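Local coordinates for protein beta sliding clamp (Streptococcus pneumoniae, PDB 2AWA) that probably tethers DNA polymerases and other proteins to DNA as a ring-shaped head-to-tail homodimer, giving them processivity, at residues 154-159 against 352-357; 160-165 against 219-224; 281-286 against 344-349; 147-152 against 202-207. One frame throughout, in Å; residues are numbered along the deposited sequence.

Contact 1: 154-159 against 352-357; sequences LKKIIN and ALNSEK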
loop_
_atom_site.group_PDB
_atom_site.type_symbol
_atom_site.label_atom_id
_atom_site.label_comp_id
_atom_site.label_asym_id
_atom_site.label_seq_id
_atom_site.Cartn_x
_atom_site.Cartn_y
_atom_site.Cartn_z
ATOM N N LEU B 154 -2.959 -22.212 -17.833
ATOM C CA LEU B 154 -1.697 -21.478 -17.894
ATOM C C LEU B 154 -1.424 -20.718 -16.604
ATOM O O LEU B 154 -0.334 -20.840 -16.036
ATOM C CB LEU B 154 -1.711 -20.466 -19.030
ATOM C CG LEU B 154 -0.741 -20.641 -20.178
ATOM C CD1 LEU B 154 -1.464 -21.153 -21.389
ATOM C CD2 LEU B 154 -0.115 -19.292 -20.499
ATOM N N LYS B 155 -2.389 -19.914 -16.164
ATOM C CA LYS B 155 -2.275 -19.191 -14.881
ATOM C C LYS B 155 -1.964 -20.147 -13.733
ATOM O O LYS B 155 -1.213 -19.791 -12.813
ATOM C CB LYS B 155 -3.559 -18.419 -14.540
ATOM C CG LYS B 155 -3.888 -17.254 -15.494
ATOM C CD LYS B 155 -5.028 -16.418 -14.952
ATOM C CE LYS B 155 -5.346 -15.212 -15.808
ATOM N NZ LYS B 155 -5.922 -14.122 -14.964
ATOM N N LYS B 156 -2.533 -21.357 -13.791
ATOM C CA LYS B 156 -2.285 -22.370 -12.779
ATOM C C LYS B 156 -0.843 -22.899 -12.871
ATOM O O LYS B 156 -0.161 -23.024 -11.864
ATOM C CB LYS B 156 -3.302 -23.506 -12.869
ATOM C CG LYS B 156 -3.192 -24.454 -11.696
ATOM C CD LYS B 156 -4.384 -25.401 -11.527
ATOM C CE LYS B 156 -3.948 -26.628 -10.687
ATOM N NZ LYS B 156 -5.021 -27.255 -9.863
ATOM N N ILE B 157 -0.374 -23.195 -14.074
ATOM C CA ILE B 157 1.029 -23.548 -14.263
ATOM C C ILE B 157 1.969 -22.444 -13.773
ATOM O O ILE B 157 2.965 -22.706 -13.130
ATOM C CB ILE B 157 1.314 -23.819 -15.738
ATOM C CG1 ILE B 157 0.930 -25.249 -16.077
ATOM C CG2 ILE B 157 2.793 -23.605 -16.071
ATOM C CD1 ILE B 157 0.936 -25.524 -17.577
ATOM N N ILE B 158 1.641 -21.205 -14.103
ATOM C CA ILE B 158 2.459 -20.085 -13.720
ATOM C C ILE B 158 2.541 -19.993 -12.215
ATOM O O ILE B 158 3.629 -19.912 -11.687
ATOM C CB ILE B 158 1.978 -18.777 -14.354
ATOM C CG1 ILE B 158 2.193 -18.833 -15.867
ATOM C CG2 ILE B 158 2.757 -17.614 -13.812
ATOM C CD1 ILE B 158 1.398 -17.808 -16.669
ATOM N N ASN B 159 1.421 -20.058 -11.508
ATOM C CA ASN B 159 1.468 -19.963 -10.037
ATOM C C ASN B 159 2.153 -21.150 -9.371
ATOM O O ASN B 159 2.731 -21.015 -8.272
ATOM C CB ASN B 159 0.071 -19.788 -9.447
ATOM C CG ASN B 159 -0.379 -18.376 -9.488
ATOM O OD1 ASN B 159 0.391 -17.460 -9.173
ATOM N ND2 ASN B 159 -1.629 -18.165 -9.906
ATOM N N ALA B 352 2.135 -22.553 -2.974
ATOM C CA ALA B 352 1.856 -22.990 -4.344
ATOM C C ALA B 352 0.819 -24.095 -4.423
ATOM O O ALA B 352 0.291 -24.341 -5.488
ATOM C CB ALA B 352 3.134 -23.432 -5.031
ATOM N N LEU B 353 0.526 -24.764 -3.316
ATOM C CA LEU B 353 -0.409 -25.883 -3.342
ATOM C C LEU B 353 -1.844 -25.392 -3.231
ATOM O O LEU B 353 -2.103 -24.378 -2.569
ATOM C CB LEU B 353 -0.126 -26.865 -2.210
ATOM C CG LEU B 353 1.301 -27.416 -2.160
ATOM C CD1 LEU B 353 1.588 -27.950 -0.770
ATOM C CD2 LEU B 353 1.518 -28.476 -3.213
ATOM N N ASN B 354 -2.762 -26.100 -3.902
ATOM C CA ASN B 354 -4.193 -25.865 -3.745
ATOM C C ASN B 354 -4.875 -26.925 -2.855
ATOM O O ASN B 354 -6.085 -26.906 -2.698
ATOM C CB ASN B 354 -4.872 -25.798 -5.122
ATOM C CG ASN B 354 -4.336 -24.646 -5.996
ATOM O OD1 ASN B 354 -4.235 -23.502 -5.537
ATOM N ND2 ASN B 354 -4.004 -24.950 -7.265
ATOM N N SER B 355 -4.099 -27.828 -2.255
ATOM C CA SER B 355 -4.658 -28.939 -1.480
ATOM C C SER B 355 -4.631 -28.721 0.022
ATOM O O SER B 355 -3.810 -27.966 0.545
ATOM C CB SER B 355 -3.915 -30.231 -1.799
ATOM O OG SER B 355 -2.581 -30.174 -1.369
ATOM N N GLU B 356 -5.528 -29.415 0.713
ATOM C CA GLU B 356 -5.599 -29.356 2.170
ATOM C C GLU B 356 -4.338 -29.913 2.822
ATOM O O GLU B 356 -3.919 -29.438 3.862
ATOM C CB GLU B 356 -6.822 -30.132 2.669
ATOM C CG GLU B 356 -7.082 -29.965 4.163
ATOM C CD GLU B 356 -8.264 -30.777 4.684
ATOM O OE1 GLU B 356 -9.213 -31.061 3.915
ATOM O OE2 GLU B 356 -8.245 -31.127 5.885
ATOM N N LYS B 357 -3.736 -30.924 2.210
ATOM C CA LYS B 357 -2.657 -31.661 2.838
ATOM C C LYS B 357 -1.471 -31.785 1.910
ATOM O O LYS B 357 -1.610 -31.636 0.699
ATOM C CB LYS B 357 -3.131 -33.051 3.278
ATOM C CG LYS B 357 -3.541 -33.142 4.744
ATOM C CD LYS B 357 -4.238 -34.482 5.087
ATOM C CE LYS B 357 -5.767 -34.336 5.175
ATOM N NZ LYS B 357 -6.442 -35.552 5.723
#
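Ala-352 and Asn-354 meet the face of helix 151-161 that carries Lys-156 and Asn-159. The contact lies at the junction of the central and C-terminal domains of the DNA polymerase III beta subunit. The later segment is mostly loop, between helix 343-351 and strand 357-362. Ala-352 comes first. Its CB lies 4.1 Å from Asn-159 O, a van der Waals approach of a methyl to a helix carbonyl. The same alanine also packs on Phe-163 and Phe-380. Asn-354 then points its side chain back at the helix. Its ND2 lies 3.6 Å from Lys-156 NZ and 3.8 Å from Lys-156 CE. Both nitrogens are donors as modelled, so this is a contact and not a hydrogen bond. Lys-156 gets there with CG anti to its own backbone N (chi1 -171°) and an extended chain beyond. The two side chains run obliquely across each other. Lys-156 NZ also has a long, weak ion pair with Glu-378. Beyond the interface the loop is tied to itself as it enters the strand. Ser-355 OG donates to Lys-357 O at 2.7 Å, tilted 23° from the carbonyl plane.

Contact 2: 160-165 against 219-224; sequences ETAFAA and SLREFS
Phe-223 N donates to Ser-219 O at 2.9 Å, within the helical turn that carries Arg-221 to Ala-162 and Phe-163. Across the contact itself there is no hydrogen bond. It is made by the Arg-221 side chain, which reaches from helix 217-226 to Ala-162 and Phe-163, in the turn that continues helix 151-161. Ala-162 CB sits over the centre of one guanidinium face, 4.1 Å above the plane. Phe-163 CB approaches obliquely and lies 3.7 Å from Arg-221 NH2. The arginine chain is bent at chi2 (-55°), which swings the group over the alanine methyl. Arg-221 also touches Asn-159 on helix 151-161. Leu-220 points toward the 160-165 segment without touching it; its CA and that of Ala-162 are the nearest pair, 7.5 Å apart. The partner backbone is turning here: Ala-164 N donates to Thr-161 O at 3.0 Å. Phe-163 holds its CG between the backbone N and the carbonyl carbon (chi1 73°), and the ring leads away from Arg-221. Ala-164 CB lies over one face of that ring, offset toward the rim. Phe-163 also touches Ala-352 of the C-terminal domain. Pairing of two short helices within one domain is typical of the bacterial DNA polymerase III beta subunit, where in relatives such helices line the inner side of the DNA-encircling ring.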
loop_
_atom_site.group_PDB
_atom_site.type_symbol
_atom_site.label_atom_id
_atom_site.label_comp_id
_atom_site.label_asym_id
_atom_site.label_seq_id
_atom_site.Cartn_x
_atom_site.Cartn_y
_atom_site.Cartn_z
ATOM N N GLU B 160 2.079 -22.310 -10.025
ATOM C CA GLU B 160 2.776 -23.476 -9.518
ATOM C C GLU B 160 4.297 -23.537 -9.805
ATOM O O GLU B 160 4.991 -24.280 -9.144
ATOM C CB GLU B 160 2.083 -24.728 -9.991
ATOM C CG GLU B 160 0.780 -24.962 -9.236
ATOM C CD GLU B 160 -0.087 -26.065 -9.847
ATOM O OE1 GLU B 160 0.173 -26.463 -11.022
ATOM O OE2 GLU B 160 -1.020 -26.517 -9.130
ATOM N N THR B 161 4.832 -22.729 -10.720
ATOM C CA THR B 161 6.253 -22.893 -11.103
ATOM C C THR B 161 7.152 -21.642 -11.110
ATOM O O THR B 161 8.301 -21.716 -10.694
ATOM C CB THR B 161 6.372 -23.609 -12.480
ATOM O OG1 THR B 161 5.792 -22.795 -13.491
ATOM C CG2 THR B 161 5.637 -24.906 -12.456
ATOM N N ALA B 162 6.648 -20.505 -11.570
ATOM C CA ALA B 162 7.493 -19.306 -11.766
ATOM C C ALA B 162 8.239 -18.786 -10.508
ATOM O O ALA B 162 9.289 -18.173 -10.606
ATOM C CB ALA B 162 6.660 -18.208 -12.358
ATOM N N PHE B 163 7.703 -19.019 -9.328
ATOM C CA PHE B 163 8.390 -18.570 -8.117
ATOM C C PHE B 163 9.730 -19.336 -7.854
ATOM O O PHE B 163 10.603 -18.867 -7.120
ATOM C CB PHE B 163 7.441 -18.718 -6.919
ATOM C CG PHE B 163 7.244 -20.107 -6.529
ATOM C CD1 PHE B 163 8.155 -20.729 -5.688
ATOM C CD2 PHE B 163 6.228 -20.847 -7.085
ATOM C CE1 PHE B 163 8.015 -22.052 -5.370
ATOM C CE2 PHE B 163 6.081 -22.159 -6.779
ATOM C CZ PHE B 163 6.964 -22.770 -5.919
ATOM N N ALA B 164 9.864 -20.528 -8.436
ATOM C CA ALA B 164 11.040 -21.363 -8.205
ATOM C C ALA B 164 12.239 -20.939 -9.036
ATOM O O ALA B 164 13.370 -21.264 -8.704
ATOM C CB ALA B 164 10.714 -22.786 -8.467
ATOM N N ALA B 165 11.979 -20.190 -10.102
ATOM C CA ALA B 165 13.026 -19.678 -10.978
ATOM C C ALA B 165 13.906 -18.656 -10.266
ATOM O O ALA B 165 13.453 -17.876 -9.450
ATOM C CB ALA B 165 12.427 -19.055 -12.212
ATOM N N SER B 219 7.873 -12.311 -17.484
ATOM C CA SER B 219 6.921 -12.257 -18.568
ATOM C C SER B 219 5.676 -13.027 -18.181
ATOM O O SER B 219 4.556 -12.560 -18.396
ATOM C CB SER B 219 7.528 -12.821 -19.843
ATOM O OG SER B 219 8.606 -12.016 -20.286
ATOM N N LEU B 220 5.854 -14.208 -17.596
ATOM C CA LEU B 220 4.703 -15.037 -17.237
ATOM C C LEU B 220 3.823 -14.354 -16.178
ATOM O O LEU B 220 2.600 -14.453 -16.240
ATOM C CB LEU B 220 5.150 -16.408 -16.748
ATOM C CG LEU B 220 5.800 -17.296 -17.798
ATOM C CD1 LEU B 220 6.558 -18.441 -17.135
ATOM C CD2 LEU B 220 4.778 -17.829 -18.793
ATOM N N ARG B 221 4.424 -13.663 -15.214
ATOM C CA ARG B 221 3.629 -12.922 -14.233
ATOM C C ARG B 221 2.786 -11.849 -14.924
ATOM O O ARG B 221 1.656 -11.616 -14.534
ATOM C CB ARG B 221 4.490 -12.251 -13.159
ATOM C CG ARG B 221 5.372 -13.157 -12.304
ATOM C CD ARG B 221 4.581 -14.255 -11.614
ATOM N NE ARG B 221 5.220 -14.689 -10.364
ATOM C CZ ARG B 221 4.768 -15.664 -9.570
ATOM N NH1 ARG B 221 3.671 -16.349 -9.876
ATOM N NH2 ARG B 221 5.428 -15.955 -8.457
ATOM N N GLU B 222 3.321 -11.192 -15.941
ATOM C CA GLU B 222 2.529 -10.217 -16.670
ATOM C C GLU B 222 1.436 -10.882 -17.489
ATOM O O GLU B 222 0.352 -10.317 -17.637
ATOM C CB GLU B 222 3.389 -9.346 -17.592
ATOM C CG GLU B 222 4.301 -8.364 -16.884
ATOM C CD GLU B 222 3.603 -7.447 -15.895
ATOM O OE1 GLU B 222 2.382 -7.221 -16.009
ATOM O OE2 GLU B 222 4.295 -6.939 -14.991
ATOM N N PHE B 223 1.715 -12.060 -18.039
ATOM C CA PHE B 223 0.700 -12.793 -18.769
ATOM C C PHE B 223 -0.544 -12.943 -17.909
ATOM O O PHE B 223 -1.662 -12.727 -18.383
ATOM C CB PHE B 223 1.189 -14.182 -19.193
ATOM C CG PHE B 223 0.086 -15.059 -19.662
ATOM C CD1 PHE B 223 -0.673 -15.779 -18.765
ATOM C CD2 PHE B 223 -0.258 -15.089 -20.981
ATOM C CE1 PHE B 223 -1.736 -16.533 -19.197
ATOM C CE2 PHE B 223 -1.304 -15.831 -21.404
ATOM C CZ PHE B 223 -2.044 -16.554 -20.507
ATOM N N SER B 224 -0.353 -13.327 -16.646
ATOM C CA SER B 224 -1.499 -13.535 -15.749
ATOM C C SER B 224 -2.258 -12.242 -15.453
ATOM O O SER B 224 -3.473 -12.268 -15.283
ATOM C CB SER B 224 -1.068 -14.184 -14.437
ATOM O OG SER B 224 -0.426 -15.420 -14.649
#

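Contact 3: 281-286 against 344-349; sequences VNLRQS and TYLIDS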
loop_
_atom_site.group_PDB
_atom_site.type_symbol
_atom_site.label_atom_id
_atom_site.label_comp_id
_atom_site.label_asym_id
_atom_site.label_seq_id
_atom_site.Cartn_x
_atom_site.Cartn_y
_atom_site.Cartn_z
ATOM N N VAL B 281 -1.854 -25.509 5.605
ATOM C CA VAL B 281 -1.995 -24.223 6.275
ATOM C C VAL B 281 -1.239 -24.214 7.587
ATOM O O VAL B 281 -0.483 -23.289 7.851
ATOM C CB VAL B 281 -3.460 -23.842 6.507
ATOM C CG1 VAL B 281 -3.548 -22.599 7.330
ATOM C CG2 VAL B 281 -4.168 -23.611 5.164
ATOM N N ASN B 282 -1.429 -25.244 8.403
ATOM C CA ASN B 282 -0.785 -25.309 9.715
ATOM C C ASN B 282 0.702 -25.323 9.585
ATOM O O ASN B 282 1.379 -24.681 10.350
ATOM C CB ASN B 282 -1.212 -26.550 10.490
ATOM C CG ASN B 282 -2.633 -26.476 10.958
ATOM O OD1 ASN B 282 -3.306 -25.444 10.792
ATOM N ND2 ASN B 282 -3.120 -27.575 11.545
ATOM N N LEU B 283 1.222 -26.064 8.615
ATOM C CA LEU B 283 2.650 -26.072 8.397
ATOM C C LEU B 283 3.120 -24.682 7.960
ATOM O O LEU B 283 4.089 -24.169 8.484
ATOM C CB LEU B 283 3.034 -27.153 7.395
ATOM C CG LEU B 283 4.537 -27.340 7.152
ATOM C CD1 LEU B 283 5.400 -27.416 8.447
ATOM C CD2 LEU B 283 4.721 -28.558 6.306
ATOM N N ARG B 284 2.417 -24.045 7.038
ATOM C CA ARG B 284 2.806 -22.704 6.628
ATOM C C ARG B 284 2.912 -21.781 7.832
ATOM O O ARG B 284 3.867 -21.028 7.962
ATOM C CB ARG B 284 1.835 -22.098 5.614
ATOM C CG ARG B 284 2.432 -20.893 4.868
ATOM C CD ARG B 284 1.439 -20.231 3.937
ATOM N NE ARG B 284 0.400 -19.553 4.701
ATOM C CZ ARG B 284 -0.859 -19.972 4.865
ATOM N NH1 ARG B 284 -1.313 -21.089 4.300
ATOM N NH2 ARG B 284 -1.690 -19.246 5.606
ATOM N N GLN B 285 1.945 -21.836 8.726
ATOM C CA GLN B 285 1.961 -20.919 9.858
ATOM C C GLN B 285 3.114 -21.235 10.791
ATOM O O GLN B 285 3.684 -20.332 11.389
ATOM C CB GLN B 285 0.626 -20.938 10.578
ATOM C CG GLN B 285 -0.506 -20.379 9.698
ATOM C CD GLN B 285 -1.893 -20.665 10.230
ATOM O OE1 GLN B 285 -2.080 -21.468 11.138
ATOM N NE2 GLN B 285 -2.877 -20.009 9.648
ATOM N N SER B 286 3.484 -22.508 10.884
ATOM C CA SER B 286 4.639 -22.904 11.694
ATOM C C SER B 286 5.950 -22.410 11.115
ATOM O O SER B 286 6.828 -21.994 11.850
ATOM C CB SER B 286 4.708 -24.419 11.836
ATOM O OG SER B 286 3.728 -24.858 12.745
ATOM N N THR B 344 11.821 -20.138 3.874
ATOM C CA THR B 344 11.132 -19.369 2.846
ATOM C C THR B 344 10.778 -20.303 1.696
ATOM O O THR B 344 9.681 -20.214 1.159
ATOM C CB THR B 344 11.965 -18.175 2.350
ATOM O OG1 THR B 344 12.201 -17.258 3.428
ATOM C CG2 THR B 344 11.270 -17.437 1.252
ATOM N N TYR B 345 11.680 -21.225 1.361
ATOM C CA TYR B 345 11.437 -22.183 0.285
ATOM C C TYR B 345 10.251 -23.094 0.572
ATOM O O TYR B 345 9.463 -23.394 -0.326
ATOM C CB TYR B 345 12.663 -23.078 0.042
ATOM C CG TYR B 345 13.920 -22.389 -0.448
ATOM C CD1 TYR B 345 13.865 -21.203 -1.186
ATOM C CD2 TYR B 345 15.178 -22.949 -0.199
ATOM C CE1 TYR B 345 15.021 -20.575 -1.612
ATOM C CE2 TYR B 345 16.340 -22.336 -0.636
ATOM C CZ TYR B 345 16.256 -21.136 -1.342
ATOM O OH TYR B 345 17.400 -20.518 -1.810
ATOM N N LEU B 346 10.176 -23.593 1.799
ATOM C CA LEU B 346 9.069 -24.433 2.217
ATOM C C LEU B 346 7.762 -23.638 2.114
ATOM O O LEU B 346 6.786 -24.120 1.559
ATOM C CB LEU B 346 9.271 -24.932 3.672
ATOM C CG LEU B 346 8.179 -25.874 4.214
ATOM C CD1 LEU B 346 7.764 -26.908 3.174
ATOM C CD2 LEU B 346 8.628 -26.563 5.482
ATOM N N ILE B 347 7.761 -22.420 2.652
ATOM C CA ILE B 347 6.599 -21.543 2.572
ATOM C C ILE B 347 6.149 -21.310 1.114
ATOM O O ILE B 347 4.965 -21.361 0.823
ATOM C CB ILE B 347 6.884 -20.192 3.258
ATOM C CG1 ILE B 347 6.963 -20.372 4.780
ATOM C CG2 ILE B 347 5.797 -19.195 2.950
ATOM C CD1 ILE B 347 7.754 -19.278 5.494
ATOM N N ASP B 348 7.098 -21.034 0.223
ATOM C CA ASP B 348 6.800 -20.778 -1.179
ATOM C C ASP B 348 6.097 -22.001 -1.738
ATOM O O ASP B 348 5.029 -21.880 -2.350
ATOM C CB ASP B 348 8.072 -20.511 -1.996
ATOM C CG ASP B 348 8.680 -19.134 -1.741
ATOM O OD1 ASP B 348 7.985 -18.248 -1.200
ATOM O OD2 ASP B 348 9.870 -18.931 -2.104
ATOM N N SER B 349 6.698 -23.165 -1.491
ATOM C CA SER B 349 6.180 -24.446 -1.945
ATOM C C SER B 349 4.764 -24.675 -1.456
ATOM O O SER B 349 3.902 -25.178 -2.203
ATOM C CB SER B 349 7.056 -25.607 -1.455
ATOM O OG SER B 349 8.385 -25.547 -1.954
#
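The Arg-284 guanidinium has Val-281 O over one face, 4.2 Å above the plane and offset toward the rim. The chain folds back over its own helix to reach this place, turning at chi3 (70°). Arg-284 NE also has a long, weak ion pair with Glu-288, one turn further on. The charged end lies back along helix 280-294, while the aliphatic part of the side chain meets Ile-347. Arg-284 CG lies 4.2 Å from Ile-347 CG2 on helix 343-351. This is also where the backbones come nearest, with the CA atoms of Arg-284 and Ile-347 5.7 Å apart. The helices are therefore close, with little side-chain bulk between them at this point.

The second pair is Leu-283 with Leu-346. Their CD2 methyls face each other loosely at 4.5 Å. The CB of Leu-283 points to the side of the other helix, and placing CG anti to the backbone N (chi1 -176°) carries CD2 nearer to Leu-346. Met-287 extends this apolar patch by packing on Leu-346 and Ile-347. Behind the interface, Ser-349 OG and Ser-349 N both donate to Tyr-345 O, from opposite faces of the carbonyl plane. The hydroxyl bond is 2.9 Å long. Asp-348 points away from helix 280-294 and forms a salt bridge with Arg-196. Packing of two helices side by side against antiparallel sheets is typical of the domains of this family, here the C-terminal one.

Contact 4: 147-152 against 202-207; sequences LILETK and LTLEKN
Leu-204 sets its side chain at about a right angle to both Leu-147 and Leu-149. The contact belongs to the central domain of the DNA polymerase III beta subunit, where two antiparallel sheets face each other. Strand 147-150 is the outermost strand of one sheet within the chain. Leu-204 directly follows strand 196-203 of the other. Leu-204 points toward the facing strand and divides its methyls between the two partners. Its CD1 meets Leu-147 CD1 at 4.1 Å. Its CD2 meets Leu-149 CD2 at 3.8 Å. Leu-147 and Leu-149, two residues apart, lie on the same side of their strand. They reach Leu-204 by different torsions. In Leu-147 the CG is anti to the backbone N (chi1 159°), whereas in Leu-149 it is anti to the carbonyl carbon (chi1 -56°). All three leucines are buried, and the contact between them is purely apolar. Backbone bonds to Ile-236 and Val-234 hold Leu-147 and Leu-149 in their own sheet, and Leu-149 also packs on Leu-154 of the helix that follows. At the polar border one water joins the two backbones loosely. It donates weak hydrogen bonds to Ile-148 O and Lys-206 O, each 3.4 Å long.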
loop_
_atom_site.group_PDB
_atom_site.type_symbol
_atom_site.label_atom_id
_atom_site.label_comp_id
_atom_site.label_asym_id
_atom_site.label_seq_id
_atom_site.Cartn_x
_atom_site.Cartn_y
_atom_site.Cartn_z
ATOM N N LEU B 147 -1.232 -22.934 -30.803
ATOM C CA LEU B 147 -1.512 -23.876 -29.730
ATOM C C LEU B 147 -2.572 -23.194 -28.900
ATOM O O LEU B 147 -2.424 -22.025 -28.566
ATOM C CB LEU B 147 -0.256 -24.133 -28.882
ATOM C CG LEU B 147 -0.411 -24.683 -27.449
ATOM C CD1 LEU B 147 -0.885 -26.108 -27.406
ATOM C CD2 LEU B 147 0.896 -24.600 -26.738
ATOM N N ILE B 148 -3.643 -23.899 -28.564
ATOM C CA ILE B 148 -4.724 -23.300 -27.794
ATOM C C ILE B 148 -4.773 -23.900 -26.402
ATOM O O ILE B 148 -4.936 -25.097 -26.245
ATOM C CB ILE B 148 -6.082 -23.444 -28.502
ATOM C CG1 ILE B 148 -5.974 -22.902 -29.925
ATOM C CG2 ILE B 148 -7.167 -22.683 -27.737
ATOM C CD1 ILE B 148 -7.299 -22.800 -30.653
ATOM N N LEU B 149 -4.625 -23.050 -25.393
ATOM C CA LEU B 149 -4.731 -23.489 -24.013
ATOM C C LEU B 149 -5.756 -22.645 -23.289
ATOM O O LEU B 149 -5.847 -21.420 -23.487
ATOM C CB LEU B 149 -3.380 -23.396 -23.275
ATOM C CG LEU B 149 -2.206 -24.140 -23.916
ATOM C CD1 LEU B 149 -0.879 -23.847 -23.209
ATOM C CD2 LEU B 149 -2.483 -25.644 -23.948
ATOM N N GLU B 150 -6.525 -23.328 -22.449
ATOM C CA GLU B 150 -7.397 -22.673 -21.502
ATOM C C GLU B 150 -6.486 -21.767 -20.634
ATOM O O GLU B 150 -5.439 -22.204 -20.171
ATOM C CB GLU B 150 -8.163 -23.750 -20.703
ATOM C CG GLU B 150 -9.377 -23.258 -19.916
ATOM N N THR B 151 -6.840 -20.498 -20.480
ATOM C CA THR B 151 -6.010 -19.552 -19.738
ATOM C C THR B 151 -5.913 -19.879 -18.245
ATOM O O THR B 151 -4.881 -19.626 -17.616
ATOM C CB THR B 151 -6.540 -18.125 -19.866
ATOM O OG1 THR B 151 -7.961 -18.172 -19.850
ATOM C CG2 THR B 151 -6.134 -17.519 -21.156
ATOM N N LYS B 152 -6.967 -20.448 -17.671
ATOM C CA LYS B 152 -6.931 -20.784 -16.250
ATOM C C LYS B 152 -5.877 -21.884 -15.981
ATOM O O LYS B 152 -5.259 -21.912 -14.904
ATOM C CB LYS B 152 -8.330 -21.106 -15.696
ATOM C CG LYS B 152 -8.605 -22.533 -15.241
ATOM C CD LYS B 152 -10.057 -22.648 -14.683
ATOM C CE LYS B 152 -10.530 -24.099 -14.595
ATOM N NZ LYS B 152 -11.987 -24.233 -14.278
ATOM N N LEU B 202 1.105 -31.977 -17.337
ATOM C CA LEU B 202 -0.272 -32.203 -17.784
ATOM C C LEU B 202 -0.260 -33.064 -19.011
ATOM O O LEU B 202 0.762 -33.149 -19.685
ATOM C CB LEU B 202 -0.911 -30.906 -18.236
ATOM C CG LEU B 202 -1.154 -29.860 -17.183
ATOM C CD1 LEU B 202 -1.551 -28.583 -17.899
ATOM C CD2 LEU B 202 -2.231 -30.336 -16.199
ATOM N N THR B 203 -1.420 -33.647 -19.321
ATOM C CA THR B 203 -1.693 -34.175 -20.643
ATOM C C THR B 203 -2.730 -33.283 -21.318
ATOM O O THR B 203 -3.819 -33.088 -20.791
ATOM C CB THR B 203 -2.221 -35.594 -20.574
ATOM O OG1 THR B 203 -1.261 -36.415 -19.898
ATOM C CG2 THR B 203 -2.457 -36.136 -21.969
ATOM N N LEU B 204 -2.385 -32.737 -22.483
ATOM C CA LEU B 204 -3.292 -31.870 -23.228
ATOM C C LEU B 204 -4.443 -32.707 -23.762
ATOM O O LEU B 204 -4.221 -33.811 -24.264
ATOM C CB LEU B 204 -2.554 -31.175 -24.379
ATOM C CG LEU B 204 -1.358 -30.268 -24.015
ATOM C CD1 LEU B 204 -0.814 -29.568 -25.254
ATOM C CD2 LEU B 204 -1.717 -29.232 -22.951
ATOM N N GLU B 205 -5.669 -32.205 -23.635
ATOM C CA GLU B 205 -6.842 -32.953 -24.116
ATOM C C GLU B 205 -6.773 -33.222 -25.634
ATOM O O GLU B 205 -7.225 -34.271 -26.097
ATOM C CB GLU B 205 -8.158 -32.243 -23.750
ATOM N N LYS B 206 -6.193 -32.275 -26.379
ATOM C CA LYS B 206 -5.980 -32.383 -27.827
ATOM C C LYS B 206 -4.481 -32.293 -28.185
ATOM O O LYS B 206 -3.689 -31.643 -27.483
ATOM C CB LYS B 206 -6.768 -31.285 -28.562
ATOM N N ASN B 207 -4.106 -32.936 -29.288
ATOM C CA ASN B 207 -2.703 -33.011 -29.712
ATOM C C ASN B 207 -2.206 -31.761 -30.422
ATOM O O ASN B 207 -2.959 -31.101 -31.128
ATOM C CB ASN B 207 -2.488 -34.231 -30.618
ATOM C CG ASN B 207 -2.497 -35.536 -29.841
ATOM O OD1 ASN B 207 -2.429 -35.537 -28.597
ATOM N ND2 ASN B 207 -2.574 -36.651 -30.556
HETATM O O HOH W 1 -4.098 -28.277 -27.182
#

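Helix 151-161 connects three of the four contacts. Contact 1 uses its middle, and contact 2 its last residues and the turn after them, with centres 12 Å apart. They touch through Lys-155 NZ and Ser-224 O, 3.1 Å apart in a probable hydrogen bond. Contact 4 holds the strand leading into the helix, and Leu-149 CD1 packs on Leu-154 CD1 of contact 1. Contact 3 lies in the C-terminal domain. It adjoins contact 1 in sequence and meets contact 2 where Phe-163 CD1 lies 3.7 Å from Asp-348 CB. Contacts 3 and 4 are about 16 Å apart between nearest atoms. Contacts 2 and 4 thus pack the central domain. Contact 1, with the Phe-163/Asp-348 touch, joins it to the C-terminal domain.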